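Local coordinates for multifunctional non-homologous end joining DNA repair protein LigD (Mycobacterium tuberculosis, PDB 2IRU) that probably repairs DNA double-strand breaks together with Ku by non-homologous end joining, this chain being its primase-like polymerase domain, which adds nucleotides to the broken ends, at residues Y22-T27 with L246-P252; A52-P58 with Q108-V113; Y35-V39 with Y273-L277; I32-Y36 with L102-A106. One frame throughout, in Å; residues are numbered along the deposited sequence.

Contact 1 of 4, residues Y22-T27 with L246-P252; sequences YPATGT and LRGRTHP
Tyr22 reaches across to the loop 246-252, and its ring lies against Pro252. Its CB sets out toward that loop; CG, anti to its own carbonyl carbon (chi1 -68°), comes within 4.1 Å of Pro252 CD. Along one edge CD1 and then CE1 pass the backbone oxygen of Arg249, with CE1 3.1 Å from Arg249 O. One face receives the proline, whose CB sits 3.8 Å from the centroid of the Tyr22 ring in a CH-pi contact, close to the ring normal. At the tip, OH donates to Arg247 O at 2.7 Å, approaching from above the carbonyl plane. Tyrosine suits this buried place: its flat ring takes the proline and its hydroxyl is satisfied by Arg247 O. Nearby, Thr25 CG2 lies over a face of the His251 imidazole, and one water links Ala24 N to Thr250 O. Gly26 and Thr27 both face Tyr22 as a G1 beta bulge, the positive phi falling on glycine. The ring and its bond tie the turn at 22-27 to the loop that carries Arg247, a probable substrate-binding residue of the polymerase site.

Contact 2 of 4, residues A52-P58 with Q108-V113; sequences ATRKRWP and QAALEV
An amide nitrogen rests on a guanidinium here: Gln108 NE2 lies over the centre of the Arg56 group, 3.1 Å from Arg56 CZ; as both groups are donors, this is not a hydrogen bond, and their planes are tilted 40° apart. The bond beside this close approach is made by Arg56 NE, which donates to Gln108 O at 2.9 Å; a water joins Arg56 NH2 to Gln108 OE1, and Glu68 forms a salt bridge with Arg56 NH1. A bend at chi2 (-79°) folds the Gln108 amide back over the arginine. Ala109 has the positive phi of a Schellman motif ending the helix, and its small side chain fits against Trp57 O, while Trp57 N donates to Ala109 O at 3.0 Å. Beyond it the chains pair as antiparallel strands. Lys55 N donates to Glu112 O at 3.0 Å, the return bond from Glu112 N is weak, and Leu111 and Glu112 both face Lys55 in a classic beta bulge. On the face shared by Lys55 and Glu112 the side chains run side by side. The Trp57 indole crosses Leu111, CE3 being 3.7 Å from Leu111 CD1, and its rim meets the Glu112 carboxylate. That carboxylate is hydrogen-bonded to His114 and forms a salt bridge with Arg247, so a buried acid suits the place. Bulge and strand pair thus border the probable nucleotide pocket of the primase-polymerase domain, where Lys55 is a likely substrate ligand.

Contact 3 of 4, residues Y35-V39 with Y273-L277; sequences YYAGV and YDEVL
With CG opposite its backbone N (chi1 171°), Tyr35 extends its ring toward the helix 273-277, while Tyr273 takes chi1 79°, which sets CG between its backbone N and carbonyl carbon. The two side chains slide past each other in opposite directions. Tyr273 CB comes over a face of the Tyr35 ring, 3.9 Å from its centroid, and the Tyr273 ring turns its edge toward that face in an offset edge-to-face pair, planes at 89°. Leu277 CG adds a contact 3.7 Å from Tyr35 CD1. At the far end Val276 CG1 meets the edge of the ring, 3.7 Å from Tyr35 OH, which is hydrogen-bonded to Tyr244 O. Leu277 CD2 also reaches Val39 CG1 at 3.7 Å and lies 3.9 Å from Gly38 CA, where glycine leaves room for the methyl. The short segments run roughly parallel with axes 10.4 Å apart. Between the segments the contact is apolar and aromatic, so it probably rests on close fit, dispersion and weak edge-to-face attraction, and the polar end of Tyr35 is satisfied by a backbone carbonyl elsewhere.

Contact 4 of 4, residues I32-Y36 with L102-A106; sequences IFDYY and LAWIA
The helical segments 32-36 and 102-106 run antiparallel at 156°, their axes only 8.6 Å apart, and the backbones come nearest at Phe33 and Ala106, with CA atoms 5.2 Å from each other. Alanine makes this closeness possible: Ala106 CB points at the partner helix and sits 3.8 Å from Phe33 CA, its single methyl letting the backbones approach. Phe33, its CG trans to the backbone N (chi1 -163°), swings its ring alongside the other helix so that CE1 lies 3.7 Å from Ala103 CB. On the inner side Tyr36 is gripped by three residues. Ile105 CG2 comes over one face of its ring, 4.0 Å from CE2; Leu102 CD2 approaches CD1 at 4.1 Å, the two side chains crossing at about a right angle; and Ala106 CB meets CD2. The phenol end goes beyond the pair, hydrogen-bonding to Leu111 O and to Leu246 N. The arrangement is close antiparallel helix packing through Ala106 at the nearest point, with Ala103 against Phe33 CE1, joining helices 29-47 and 99-107 of the primase-polymerase domain.

The four contacts have centres 9 to 16 Å apart. Helix 29-47 joins two of them: contacts 3 and 4, only 9 Å apart, take up its neighbouring turns and share Tyr35 and Tyr36. It is followed by strand 53-56, and helix 99-107 by strand 112-115, so contacts 2 and 4 alternate along the chain and bind one helix-strand pair to the other. Contact 1, formed by the earliest segment and a late loop, encloses contacts 2 and 4 in sequence and crosses contact 3. The late loop meets helix 29-47 through the bond from Leu246 N to Tyr36 OH, and its Arg247 lies beside Glu112 of strand 112-115, the neighbour of the strand carrying Lys55, in the probable substrate site.

Contact 1 of 4, residues Y22-T27 with L246-P252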
loop_
_atom_site.group_PDB
_atom_site.type_symbol
_atom_site.label_atom_id
_atom_site.label_comp_id
_atom_site.label_asym_id
_atom_site.label_seq_id
_atom_site.Cartn_x
_atom_site.Cartn_y
_atom_site.Cartn_z
ATOM N N TYR A 22 -17.061 -8.540 -7.433
ATOM C CA TYR A 22 -17.731 -7.367 -6.845
ATOM C C TYR A 22 -19.211 -7.328 -7.311
ATOM O O TYR A 22 -19.509 -6.761 -8.367
ATOM C CB TYR A 22 -17.032 -6.091 -7.343
ATOM C CG TYR A 22 -15.624 -5.900 -6.823
ATOM C CD1 TYR A 22 -15.385 -5.094 -5.707
ATOM C CD2 TYR A 22 -14.526 -6.521 -7.476
ATOM C CE1 TYR A 22 -14.069 -4.875 -5.224
ATOM C CE2 TYR A 22 -13.207 -6.302 -7.031
ATOM C CZ TYR A 22 -13.001 -5.511 -5.890
ATOM O OH TYR A 22 -11.710 -5.321 -5.467
ATOM N N PRO A 23 -20.132 -7.934 -6.536
ATOM C CA PRO A 23 -21.530 -8.016 -7.010
ATOM C C PRO A 23 -22.175 -6.652 -7.303
ATOM O O PRO A 23 -23.054 -6.558 -8.179
ATOM C CB PRO A 23 -22.280 -8.715 -5.859
ATOM C CG PRO A 23 -21.222 -9.532 -5.125
ATOM C CD PRO A 23 -19.908 -8.674 -5.274
ATOM N N ALA A 24 -21.751 -5.603 -6.592
ATOM C CA ALA A 24 -22.385 -4.267 -6.760
ATOM C C ALA A 24 -22.171 -3.702 -8.166
ATOM O O ALA A 24 -22.998 -2.923 -8.678
ATOM C CB ALA A 24 -21.836 -3.301 -5.748
ATOM N N THR A 25 -21.034 -4.094 -8.762
ATOM C CA THR A 25 -20.591 -3.510 -10.042
ATOM C C THR A 25 -20.445 -4.587 -11.150
ATOM O O THR A 25 -20.331 -4.208 -12.327
ATOM C CB THR A 25 -19.235 -2.782 -9.850
ATOM O OG1 THR A 25 -18.291 -3.699 -9.264
ATOM C CG2 THR A 25 -19.388 -1.520 -8.982
ATOM N N GLY A 26 -20.463 -5.874 -10.768
ATOM C CA GLY A 26 -20.326 -6.993 -11.704
ATOM C C GLY A 26 -18.884 -7.225 -12.156
ATOM O O GLY A 26 -18.641 -7.982 -13.125
ATOM N N THR A 27 -17.940 -6.614 -11.437
ATOM C CA THR A 27 -16.508 -6.724 -11.743
ATOM C C THR A 27 -16.043 -8.172 -11.577
ATOM O O THR A 27 -16.285 -8.775 -10.550
ATOM C CB THR A 27 -15.671 -5.785 -10.813
ATOM O OG1 THR A 27 -16.220 -4.449 -10.882
ATOM C CG2 THR A 27 -14.195 -5.780 -11.291
ATOM N N LEU A 246 -5.989 -3.031 -5.672
ATOM C CA LEU A 246 -7.445 -2.959 -5.515
ATOM C C LEU A 246 -7.735 -3.048 -4.018
ATOM O O LEU A 246 -6.870 -3.505 -3.222
ATOM C CB LEU A 246 -8.119 -4.159 -6.220
ATOM C CG LEU A 246 -8.139 -4.104 -7.746
ATOM C CD1 LEU A 246 -8.506 -5.441 -8.345
ATOM C CD2 LEU A 246 -9.159 -3.090 -8.220
ATOM N N ARG A 247 -8.962 -2.673 -3.681
ATOM C CA ARG A 247 -9.496 -2.850 -2.336
ATOM C C ARG A 247 -10.670 -3.811 -2.373
ATOM O O ARG A 247 -11.516 -3.780 -3.301
ATOM C CB ARG A 247 -9.967 -1.509 -1.755
ATOM C CG ARG A 247 -8.883 -0.409 -1.688
ATOM C CD ARG A 247 -7.593 -0.885 -1.016
ATOM N NE ARG A 247 -7.802 -1.491 0.283
ATOM C CZ ARG A 247 -7.652 -0.856 1.439
ATOM N NH1 ARG A 247 -7.258 0.418 1.469
ATOM N NH2 ARG A 247 -7.833 -1.515 2.578
ATOM N N GLY A 248 -10.766 -4.624 -1.327
ATOM C CA GLY A 248 -11.886 -5.580 -1.209
ATOM C C GLY A 248 -13.024 -4.881 -0.502
ATOM O O GLY A 248 -13.225 -5.018 0.716
ATOM N N ARG A 249 -13.694 -4.041 -1.258
ATOM C CA ARG A 249 -14.756 -3.176 -0.750
ATOM C C ARG A 249 -15.910 -3.330 -1.712
ATOM O O ARG A 249 -15.801 -4.023 -2.738
ATOM C CB ARG A 249 -14.276 -1.720 -0.706
ATOM C CG ARG A 249 -13.304 -1.429 0.437
ATOM C CD ARG A 249 -13.058 0.041 0.615
ATOM N NE ARG A 249 -14.234 0.801 1.069
ATOM C CZ ARG A 249 -14.653 0.886 2.336
ATOM N NH1 ARG A 249 -14.025 0.237 3.312
ATOM N NH2 ARG A 249 -15.722 1.619 2.631
ATOM N N THR A 250 -17.027 -2.687 -1.392
ATOM C CA THR A 250 -18.206 -2.809 -2.262
ATOM C C THR A 250 -17.927 -2.470 -3.728
ATOM O O THR A 250 -18.501 -3.122 -4.633
ATOM C CB THR A 250 -19.408 -1.998 -1.723
ATOM O OG1 THR A 250 -19.101 -0.594 -1.715
ATOM C CG2 THR A 250 -19.746 -2.489 -0.331
ATOM N N HIS A 251 -17.111 -1.424 -3.958
ATOM C CA HIS A 251 -16.663 -1.097 -5.307
ATOM C C HIS A 251 -15.179 -1.390 -5.438
ATOM O O HIS A 251 -14.447 -1.270 -4.467
ATOM C CB HIS A 251 -16.859 0.396 -5.618
ATOM C CG HIS A 251 -18.296 0.775 -5.791
ATOM N ND1 HIS A 251 -18.687 1.978 -6.337
ATOM C CD2 HIS A 251 -19.432 0.102 -5.519
ATOM C CE1 HIS A 251 -20.009 2.034 -6.375
ATOM N NE2 HIS A 251 -20.482 0.901 -5.887
ATOM N N PRO A 252 -14.722 -1.703 -6.647
ATOM C CA PRO A 252 -13.301 -1.946 -6.922
ATOM C C PRO A 252 -12.476 -0.668 -6.957
ATOM O O PRO A 252 -11.994 -0.232 -8.022
ATOM C CB PRO A 252 -13.334 -2.617 -8.295
ATOM C CG PRO A 252 -14.553 -2.082 -8.941
ATOM C CD PRO A 252 -15.562 -1.899 -7.847
HETATM O O HOH W 1 -19.670 -5.482 -4.557
#

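Contact 2 of 4, residues A52-P58 with Q108-V113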
loop_
_atom_site.group_PDB
_atom_site.type_symbol
_atom_site.label_atom_id
_atom_site.label_comp_id
_atom_site.label_asym_id
_atom_site.label_seq_id
_atom_site.Cartn_x
_atom_site.Cartn_y
_atom_site.Cartn_z
ATOM N N ALA A 52 5.155 -9.706 0.318
ATOM C CA ALA A 52 3.771 -9.376 -0.084
ATOM C C ALA A 52 2.763 -10.154 0.757
ATOM O O ALA A 52 2.664 -11.395 0.618
ATOM C CB ALA A 52 3.543 -9.678 -1.560
ATOM N N THR A 53 2.042 -9.423 1.609
ATOM C CA THR A 53 0.842 -9.977 2.293
ATOM C C THR A 53 -0.356 -9.889 1.356
ATOM O O THR A 53 -0.576 -8.843 0.769
ATOM C CB THR A 53 0.589 -9.232 3.623
ATOM O OG1 THR A 53 1.650 -9.547 4.522
ATOM C CG2 THR A 53 -0.738 -9.654 4.266
ATOM N N ARG A 54 -1.101 -10.987 1.210
ATOM C CA ARG A 54 -2.327 -10.996 0.368
ATOM C C ARG A 54 -3.572 -10.909 1.235
ATOM O O ARG A 54 -3.570 -11.456 2.336
ATOM C CB ARG A 54 -2.413 -12.308 -0.471
ATOM C CG ARG A 54 -1.382 -12.409 -1.628
ATOM C CD ARG A 54 0.006 -12.765 -1.146
ATOM N NE ARG A 54 0.014 -14.179 -0.753
ATOM C CZ ARG A 54 0.760 -14.728 0.209
ATOM N NH1 ARG A 54 1.648 -14.005 0.912
ATOM N NH2 ARG A 54 0.642 -16.054 0.422
ATOM N N LYS A 55 -4.624 -10.251 0.756
ATOM C CA LYS A 55 -5.927 -10.510 1.338
ATOM C C LYS A 55 -6.793 -11.058 0.185
ATOM O O LYS A 55 -6.897 -10.424 -0.886
ATOM C CB LYS A 55 -6.527 -9.304 2.054
ATOM C CG LYS A 55 -7.733 -9.776 2.928
ATOM C CD LYS A 55 -8.223 -8.717 3.922
ATOM C CE LYS A 55 -9.461 -9.267 4.652
ATOM N NZ LYS A 55 -10.037 -8.181 5.550
ATOM N N ARG A 56 -7.369 -12.252 0.414
ATOM C CA ARG A 56 -8.078 -12.969 -0.616
ATOM C C ARG A 56 -9.553 -13.047 -0.355
ATOM O O ARG A 56 -9.972 -13.295 0.781
ATOM C CB ARG A 56 -7.541 -14.423 -0.783
ATOM C CG ARG A 56 -6.089 -14.426 -1.251
ATOM C CD ARG A 56 -5.420 -15.808 -1.279
ATOM N NE ARG A 56 -6.106 -16.721 -2.205
ATOM C CZ ARG A 56 -5.912 -18.043 -2.216
ATOM N NH1 ARG A 56 -5.062 -18.624 -1.352
ATOM N NH2 ARG A 56 -6.563 -18.784 -3.113
ATOM N N TRP A 57 -10.328 -12.865 -1.420
ATOM C CA TRP A 57 -11.777 -13.082 -1.407
ATOM C C TRP A 57 -12.153 -14.147 -2.483
ATOM O O TRP A 57 -12.607 -13.777 -3.566
ATOM C CB TRP A 57 -12.498 -11.762 -1.741
ATOM C CG TRP A 57 -12.535 -10.742 -0.630
ATOM C CD1 TRP A 57 -13.624 -10.477 0.180
ATOM C CD2 TRP A 57 -11.507 -9.810 -0.232
ATOM N NE1 TRP A 57 -13.324 -9.462 1.069
ATOM C CE2 TRP A 57 -12.037 -9.040 0.841
ATOM C CE3 TRP A 57 -10.194 -9.567 -0.659
ATOM C CZ2 TRP A 57 -11.308 -8.028 1.475
ATOM C CZ3 TRP A 57 -9.457 -8.568 -0.030
ATOM C CH2 TRP A 57 -10.016 -7.808 1.042
ATOM N N PRO A 58 -11.981 -15.467 -2.192
ATOM C CA PRO A 58 -12.176 -16.539 -3.204
ATOM C C PRO A 58 -13.536 -16.452 -3.903
ATOM O O PRO A 58 -13.614 -16.771 -5.084
ATOM C CB PRO A 58 -12.106 -17.859 -2.390
ATOM C CG PRO A 58 -11.232 -17.513 -1.209
ATOM C CD PRO A 58 -11.570 -16.023 -0.883
ATOM N N GLN A 108 -5.424 -15.721 -7.797
ATOM C CA GLN A 108 -5.611 -16.073 -6.377
ATOM C C GLN A 108 -6.860 -15.372 -5.766
ATOM O O GLN A 108 -7.234 -15.665 -4.602
ATOM C CB GLN A 108 -4.344 -15.647 -5.567
ATOM C CG GLN A 108 -3.112 -16.565 -5.741
ATOM C CD GLN A 108 -3.266 -17.811 -4.900
ATOM O OE1 GLN A 108 -3.624 -18.905 -5.417
ATOM N NE2 GLN A 108 -3.123 -17.639 -3.607
ATOM N N ALA A 109 -7.470 -14.435 -6.502
ATOM C CA ALA A 109 -8.504 -13.532 -5.918
ATOM C C ALA A 109 -7.907 -12.746 -4.727
ATOM O O ALA A 109 -8.606 -12.358 -3.774
ATOM C CB ALA A 109 -9.775 -14.317 -5.504
ATOM N N ALA A 110 -6.588 -12.539 -4.784
ATOM C CA ALA A 110 -5.906 -11.676 -3.779
ATOM C C ALA A 110 -6.158 -10.230 -4.238
ATOM O O ALA A 110 -5.293 -9.596 -4.909
ATOM C CB ALA A 110 -4.397 -12.001 -3.677
ATOM N N LEU A 111 -7.363 -9.723 -3.930
ATOM C CA LEU A 111 -7.722 -8.360 -4.377
ATOM C C LEU A 111 -6.720 -7.377 -3.827
ATOM O O LEU A 111 -6.354 -6.404 -4.505
ATOM C CB LEU A 111 -9.154 -7.989 -3.909
ATOM C CG LEU A 111 -10.221 -8.987 -4.369
ATOM C CD1 LEU A 111 -11.608 -8.498 -3.884
ATOM C CD2 LEU A 111 -10.163 -9.216 -5.928
ATOM N N GLU A 112 -6.275 -7.629 -2.600
ATOM C CA GLU A 112 -5.346 -6.705 -1.906
ATOM C C GLU A 112 -3.934 -7.251 -1.790
ATOM O O GLU A 112 -3.727 -8.427 -1.420
ATOM C CB GLU A 112 -5.875 -6.366 -0.524
ATOM C CG GLU A 112 -7.191 -5.580 -0.619
ATOM C CD GLU A 112 -7.666 -4.992 0.705
ATOM O OE1 GLU A 112 -7.084 -5.314 1.752
ATOM O OE2 GLU A 112 -8.691 -4.255 0.690
ATOM N N VAL A 113 -2.982 -6.388 -2.132
ATOM C CA VAL A 113 -1.544 -6.638 -1.848
ATOM C C VAL A 113 -1.089 -5.605 -0.803
ATOM O O VAL A 113 -1.291 -4.409 -1.010
ATOM C CB VAL A 113 -0.705 -6.515 -3.135
ATOM C CG1 VAL A 113 0.799 -6.727 -2.873
ATOM C CG2 VAL A 113 -1.252 -7.493 -4.173
HETATM O O HOH W 2 -1.870 -16.140 -1.611
HETATM O O HOH W 3 -5.204 -21.137 -4.165
#

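Contact 3 of 4, residues Y35-V39 with Y273-L277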
loop_
_atom_site.group_PDB
_atom_site.type_symbol
_atom_site.label_atom_id
_atom_site.label_comp_id
_atom_site.label_asym_id
_atom_site.label_seq_id
_atom_site.Cartn_x
_atom_site.Cartn_y
_atom_site.Cartn_z
ATOM N N TYR A 35 -6.712 -5.762 -15.117
ATOM C CA TYR A 35 -6.270 -4.600 -14.346
ATOM C C TYR A 35 -4.842 -4.743 -13.844
ATOM O O TYR A 35 -4.003 -3.832 -14.028
ATOM C CB TYR A 35 -7.215 -4.316 -13.187
ATOM C CG TYR A 35 -6.635 -3.264 -12.280
ATOM C CD1 TYR A 35 -6.699 -1.888 -12.614
ATOM C CD2 TYR A 35 -6.023 -3.628 -11.071
ATOM C CE1 TYR A 35 -6.156 -0.896 -11.732
ATOM C CE2 TYR A 35 -5.448 -2.656 -10.198
ATOM C CZ TYR A 35 -5.523 -1.297 -10.535
ATOM O OH TYR A 35 -4.946 -0.314 -9.744
ATOM N N TYR A 36 -4.550 -5.888 -13.221
ATOM C CA TYR A 36 -3.214 -6.056 -12.644
ATOM C C TYR A 36 -2.156 -6.150 -13.797
ATOM O O TYR A 36 -1.015 -5.671 -13.665
ATOM C CB TYR A 36 -3.197 -7.246 -11.695
ATOM C CG TYR A 36 -3.610 -6.852 -10.290
ATOM C CD1 TYR A 36 -2.927 -5.810 -9.628
ATOM C CD2 TYR A 36 -4.633 -7.506 -9.618
ATOM C CE1 TYR A 36 -3.261 -5.422 -8.332
ATOM C CE2 TYR A 36 -4.986 -7.131 -8.296
ATOM C CZ TYR A 36 -4.280 -6.081 -7.667
ATOM O OH TYR A 36 -4.619 -5.652 -6.386
ATOM N N ALA A 37 -2.542 -6.710 -14.941
ATOM C CA ALA A 37 -1.665 -6.605 -16.120
ATOM C C ALA A 37 -1.405 -5.164 -16.515
ATOM O O ALA A 37 -0.266 -4.801 -16.850
ATOM C CB ALA A 37 -2.260 -7.364 -17.292
ATOM N N GLY A 38 -2.459 -4.355 -16.503
ATOM C CA GLY A 38 -2.381 -2.953 -16.975
ATOM C C GLY A 38 -1.534 -2.092 -16.056
ATOM O O GLY A 38 -0.880 -1.140 -16.508
ATOM N N VAL A 39 -1.591 -2.410 -14.760
ATOM C CA VAL A 39 -0.828 -1.615 -13.763
ATOM C C VAL A 39 0.547 -2.188 -13.430
ATOM O O VAL A 39 1.312 -1.533 -12.701
ATOM C CB VAL A 39 -1.622 -1.298 -12.436
ATOM C CG1 VAL A 39 -2.945 -0.549 -12.725
ATOM C CG2 VAL A 39 -1.799 -2.541 -11.546
ATOM N N TYR A 273 -10.697 1.248 -10.253
ATOM C CA TYR A 273 -9.683 0.656 -11.097
ATOM C C TYR A 273 -9.665 1.141 -12.550
ATOM O O TYR A 273 -8.581 1.352 -13.126
ATOM C CB TYR A 273 -9.741 -0.874 -11.036
ATOM C CG TYR A 273 -10.832 -1.491 -11.880
ATOM C CD1 TYR A 273 -10.530 -2.036 -13.140
ATOM C CD2 TYR A 273 -12.150 -1.551 -11.439
ATOM C CE1 TYR A 273 -11.485 -2.592 -13.948
ATOM C CE2 TYR A 273 -13.144 -2.108 -12.265
ATOM C CZ TYR A 273 -12.788 -2.662 -13.510
ATOM O OH TYR A 273 -13.735 -3.229 -14.320
ATOM N N ASP A 274 -10.843 1.315 -13.143
ATOM C CA ASP A 274 -10.911 1.791 -14.528
ATOM C C ASP A 274 -10.334 3.204 -14.686
ATOM O O ASP A 274 -9.606 3.473 -15.650
ATOM C CB ASP A 274 -12.323 1.673 -15.079
ATOM C CG ASP A 274 -13.336 2.429 -14.246
ATOM O OD1 ASP A 274 -13.591 2.034 -13.084
ATOM O OD2 ASP A 274 -13.883 3.414 -14.764
ATOM N N GLU A 275 -10.590 4.057 -13.700
ATOM C CA GLU A 275 -10.053 5.416 -13.711
ATOM C C GLU A 275 -8.531 5.415 -13.564
ATOM O O GLU A 275 -7.811 6.213 -14.214
ATOM C CB GLU A 275 -10.692 6.231 -12.580
ATOM C CG GLU A 275 -12.208 6.365 -12.643
ATOM C CD GLU A 275 -12.723 7.208 -11.499
ATOM O OE1 GLU A 275 -12.823 6.680 -10.367
ATOM O OE2 GLU A 275 -13.044 8.416 -11.738
ATOM N N VAL A 276 -8.033 4.509 -12.721
ATOM C CA VAL A 276 -6.580 4.406 -12.485
ATOM C C VAL A 276 -5.878 4.043 -13.787
ATOM O O VAL A 276 -4.816 4.606 -14.126
ATOM C CB VAL A 276 -6.287 3.396 -11.360
ATOM C CG1 VAL A 276 -4.777 3.069 -11.287
ATOM C CG2 VAL A 276 -6.821 3.981 -10.009
ATOM N N LEU A 277 -6.455 3.102 -14.524
ATOM C CA LEU A 277 -5.882 2.712 -15.823
ATOM C C LEU A 277 -5.791 3.906 -16.797
ATOM O O LEU A 277 -4.768 4.113 -17.469
ATOM C CB LEU A 277 -6.716 1.578 -16.393
ATOM C CG LEU A 277 -6.485 0.217 -15.697
ATOM C CD1 LEU A 277 -7.492 -0.816 -16.300
ATOM C CD2 LEU A 277 -5.031 -0.348 -15.828
#

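Contact 4 of 4, residues I32-Y36 with L102-A106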
loop_
_atom_site.group_PDB
_atom_site.type_symbol
_atom_site.label_atom_id
_atom_site.label_comp_id
_atom_site.label_asym_id
_atom_site.label_seq_id
_atom_site.Cartn_x
_atom_site.Cartn_y
_atom_site.Cartn_z
ATOM N N ILE A 32 -10.195 -8.113 -13.229
ATOM C CA ILE A 32 -9.080 -7.979 -12.279
ATOM C C ILE A 32 -7.735 -8.416 -12.889
ATOM O O ILE A 32 -6.683 -7.754 -12.694
ATOM C CB ILE A 32 -9.472 -8.699 -10.953
ATOM C CG1 ILE A 32 -10.764 -8.061 -10.354
ATOM C CG2 ILE A 32 -8.347 -8.770 -9.968
ATOM C CD1 ILE A 32 -10.721 -6.592 -10.121
ATOM N N PHE A 33 -7.783 -9.517 -13.642
ATOM C CA PHE A 33 -6.611 -10.032 -14.367
ATOM C C PHE A 33 -6.068 -8.947 -15.302
ATOM O O PHE A 33 -4.864 -8.635 -15.332
ATOM C CB PHE A 33 -7.038 -11.294 -15.137
ATOM C CG PHE A 33 -5.889 -12.189 -15.606
ATOM C CD1 PHE A 33 -5.176 -12.995 -14.708
ATOM C CD2 PHE A 33 -5.632 -12.316 -16.972
ATOM C CE1 PHE A 33 -4.181 -13.884 -15.190
ATOM C CE2 PHE A 33 -4.639 -13.200 -17.438
ATOM C CZ PHE A 33 -3.931 -13.972 -16.534
ATOM N N ASP A 34 -6.976 -8.319 -16.048
ATOM C CA ASP A 34 -6.546 -7.300 -16.996
ATOM C C ASP A 34 -6.069 -6.071 -16.228
ATOM O O ASP A 34 -5.137 -5.420 -16.635
ATOM C CB ASP A 34 -7.686 -6.951 -17.966
ATOM C CG ASP A 34 -7.815 -7.974 -19.121
ATOM O OD1 ASP A 34 -6.935 -8.863 -19.275
ATOM O OD2 ASP A 34 -8.792 -7.862 -19.898
ATOM N N TYR A 35 -6.712 -5.762 -15.117
ATOM C CA TYR A 35 -6.270 -4.600 -14.346
ATOM C C TYR A 35 -4.842 -4.743 -13.844
ATOM O O TYR A 35 -4.003 -3.832 -14.028
ATOM C CB TYR A 35 -7.215 -4.316 -13.187
ATOM C CG TYR A 35 -6.635 -3.264 -12.280
ATOM C CD1 TYR A 35 -6.699 -1.888 -12.614
ATOM C CD2 TYR A 35 -6.023 -3.628 -11.071
ATOM C CE1 TYR A 35 -6.156 -0.896 -11.732
ATOM C CE2 TYR A 35 -5.448 -2.656 -10.198
ATOM C CZ TYR A 35 -5.523 -1.297 -10.535
ATOM O OH TYR A 35 -4.946 -0.314 -9.744
ATOM N N TYR A 36 -4.550 -5.888 -13.221
ATOM C CA TYR A 36 -3.214 -6.056 -12.644
ATOM C C TYR A 36 -2.156 -6.150 -13.797
ATOM O O TYR A 36 -1.015 -5.671 -13.665
ATOM C CB TYR A 36 -3.197 -7.246 -11.695
ATOM C CG TYR A 36 -3.610 -6.852 -10.290
ATOM C CD1 TYR A 36 -2.927 -5.810 -9.628
ATOM C CD2 TYR A 36 -4.633 -7.506 -9.618
ATOM C CE1 TYR A 36 -3.261 -5.422 -8.332
ATOM C CE2 TYR A 36 -4.986 -7.131 -8.296
ATOM C CZ TYR A 36 -4.280 -6.081 -7.667
ATOM O OH TYR A 36 -4.619 -5.652 -6.386
ATOM N N LEU A 102 1.915 -10.682 -10.617
ATOM C CA LEU A 102 0.635 -9.989 -10.417
ATOM C C LEU A 102 -0.526 -10.755 -11.077
ATOM O O LEU A 102 -1.645 -10.713 -10.577
ATOM C CB LEU A 102 0.701 -8.554 -10.925
ATOM C CG LEU A 102 1.483 -7.619 -10.013
ATOM C CD1 LEU A 102 1.836 -6.319 -10.695
ATOM C CD2 LEU A 102 0.753 -7.353 -8.692
ATOM N N ALA A 103 -0.253 -11.421 -12.195
ATOM C CA ALA A 103 -1.252 -12.352 -12.757
ATOM C C ALA A 103 -1.647 -13.443 -11.728
ATOM O O ALA A 103 -2.825 -13.820 -11.611
ATOM C CB ALA A 103 -0.766 -12.944 -14.056
ATOM N N TRP A 104 -0.653 -13.966 -10.994
ATOM C CA TRP A 104 -0.907 -14.954 -9.917
ATOM C C TRP A 104 -1.749 -14.299 -8.806
ATOM O O TRP A 104 -2.737 -14.866 -8.343
ATOM C CB TRP A 104 0.438 -15.463 -9.345
ATOM C CG TRP A 104 0.258 -16.374 -8.195
ATOM C CD1 TRP A 104 -0.273 -17.649 -8.217
ATOM C CD2 TRP A 104 0.487 -16.055 -6.819
ATOM N NE1 TRP A 104 -0.315 -18.157 -6.936
ATOM C CE2 TRP A 104 0.156 -17.208 -6.063
ATOM C CE3 TRP A 104 1.004 -14.922 -6.153
ATOM C CZ2 TRP A 104 0.290 -17.242 -4.658
ATOM C CZ3 TRP A 104 1.143 -14.942 -4.785
ATOM C CH2 TRP A 104 0.804 -16.111 -4.036
ATOM N N ILE A 105 -1.414 -13.067 -8.427
ATOM C CA ILE A 105 -2.206 -12.333 -7.444
ATOM C C ILE A 105 -3.697 -12.279 -7.897
ATOM O O ILE A 105 -4.608 -12.577 -7.119
ATOM C CB ILE A 105 -1.626 -10.935 -7.274
ATOM C CG1 ILE A 105 -0.338 -11.013 -6.414
ATOM C CG2 ILE A 105 -2.672 -9.962 -6.692
ATOM C CD1 ILE A 105 -0.573 -11.455 -4.964
ATOM N N ALA A 106 -3.925 -11.955 -9.161
ATOM C CA ALA A 106 -5.289 -11.867 -9.683
ATOM C C ALA A 106 -5.961 -13.231 -9.689
ATOM O O ALA A 106 -7.091 -13.364 -9.256
ATOM C CB ALA A 106 -5.244 -11.319 -11.083
#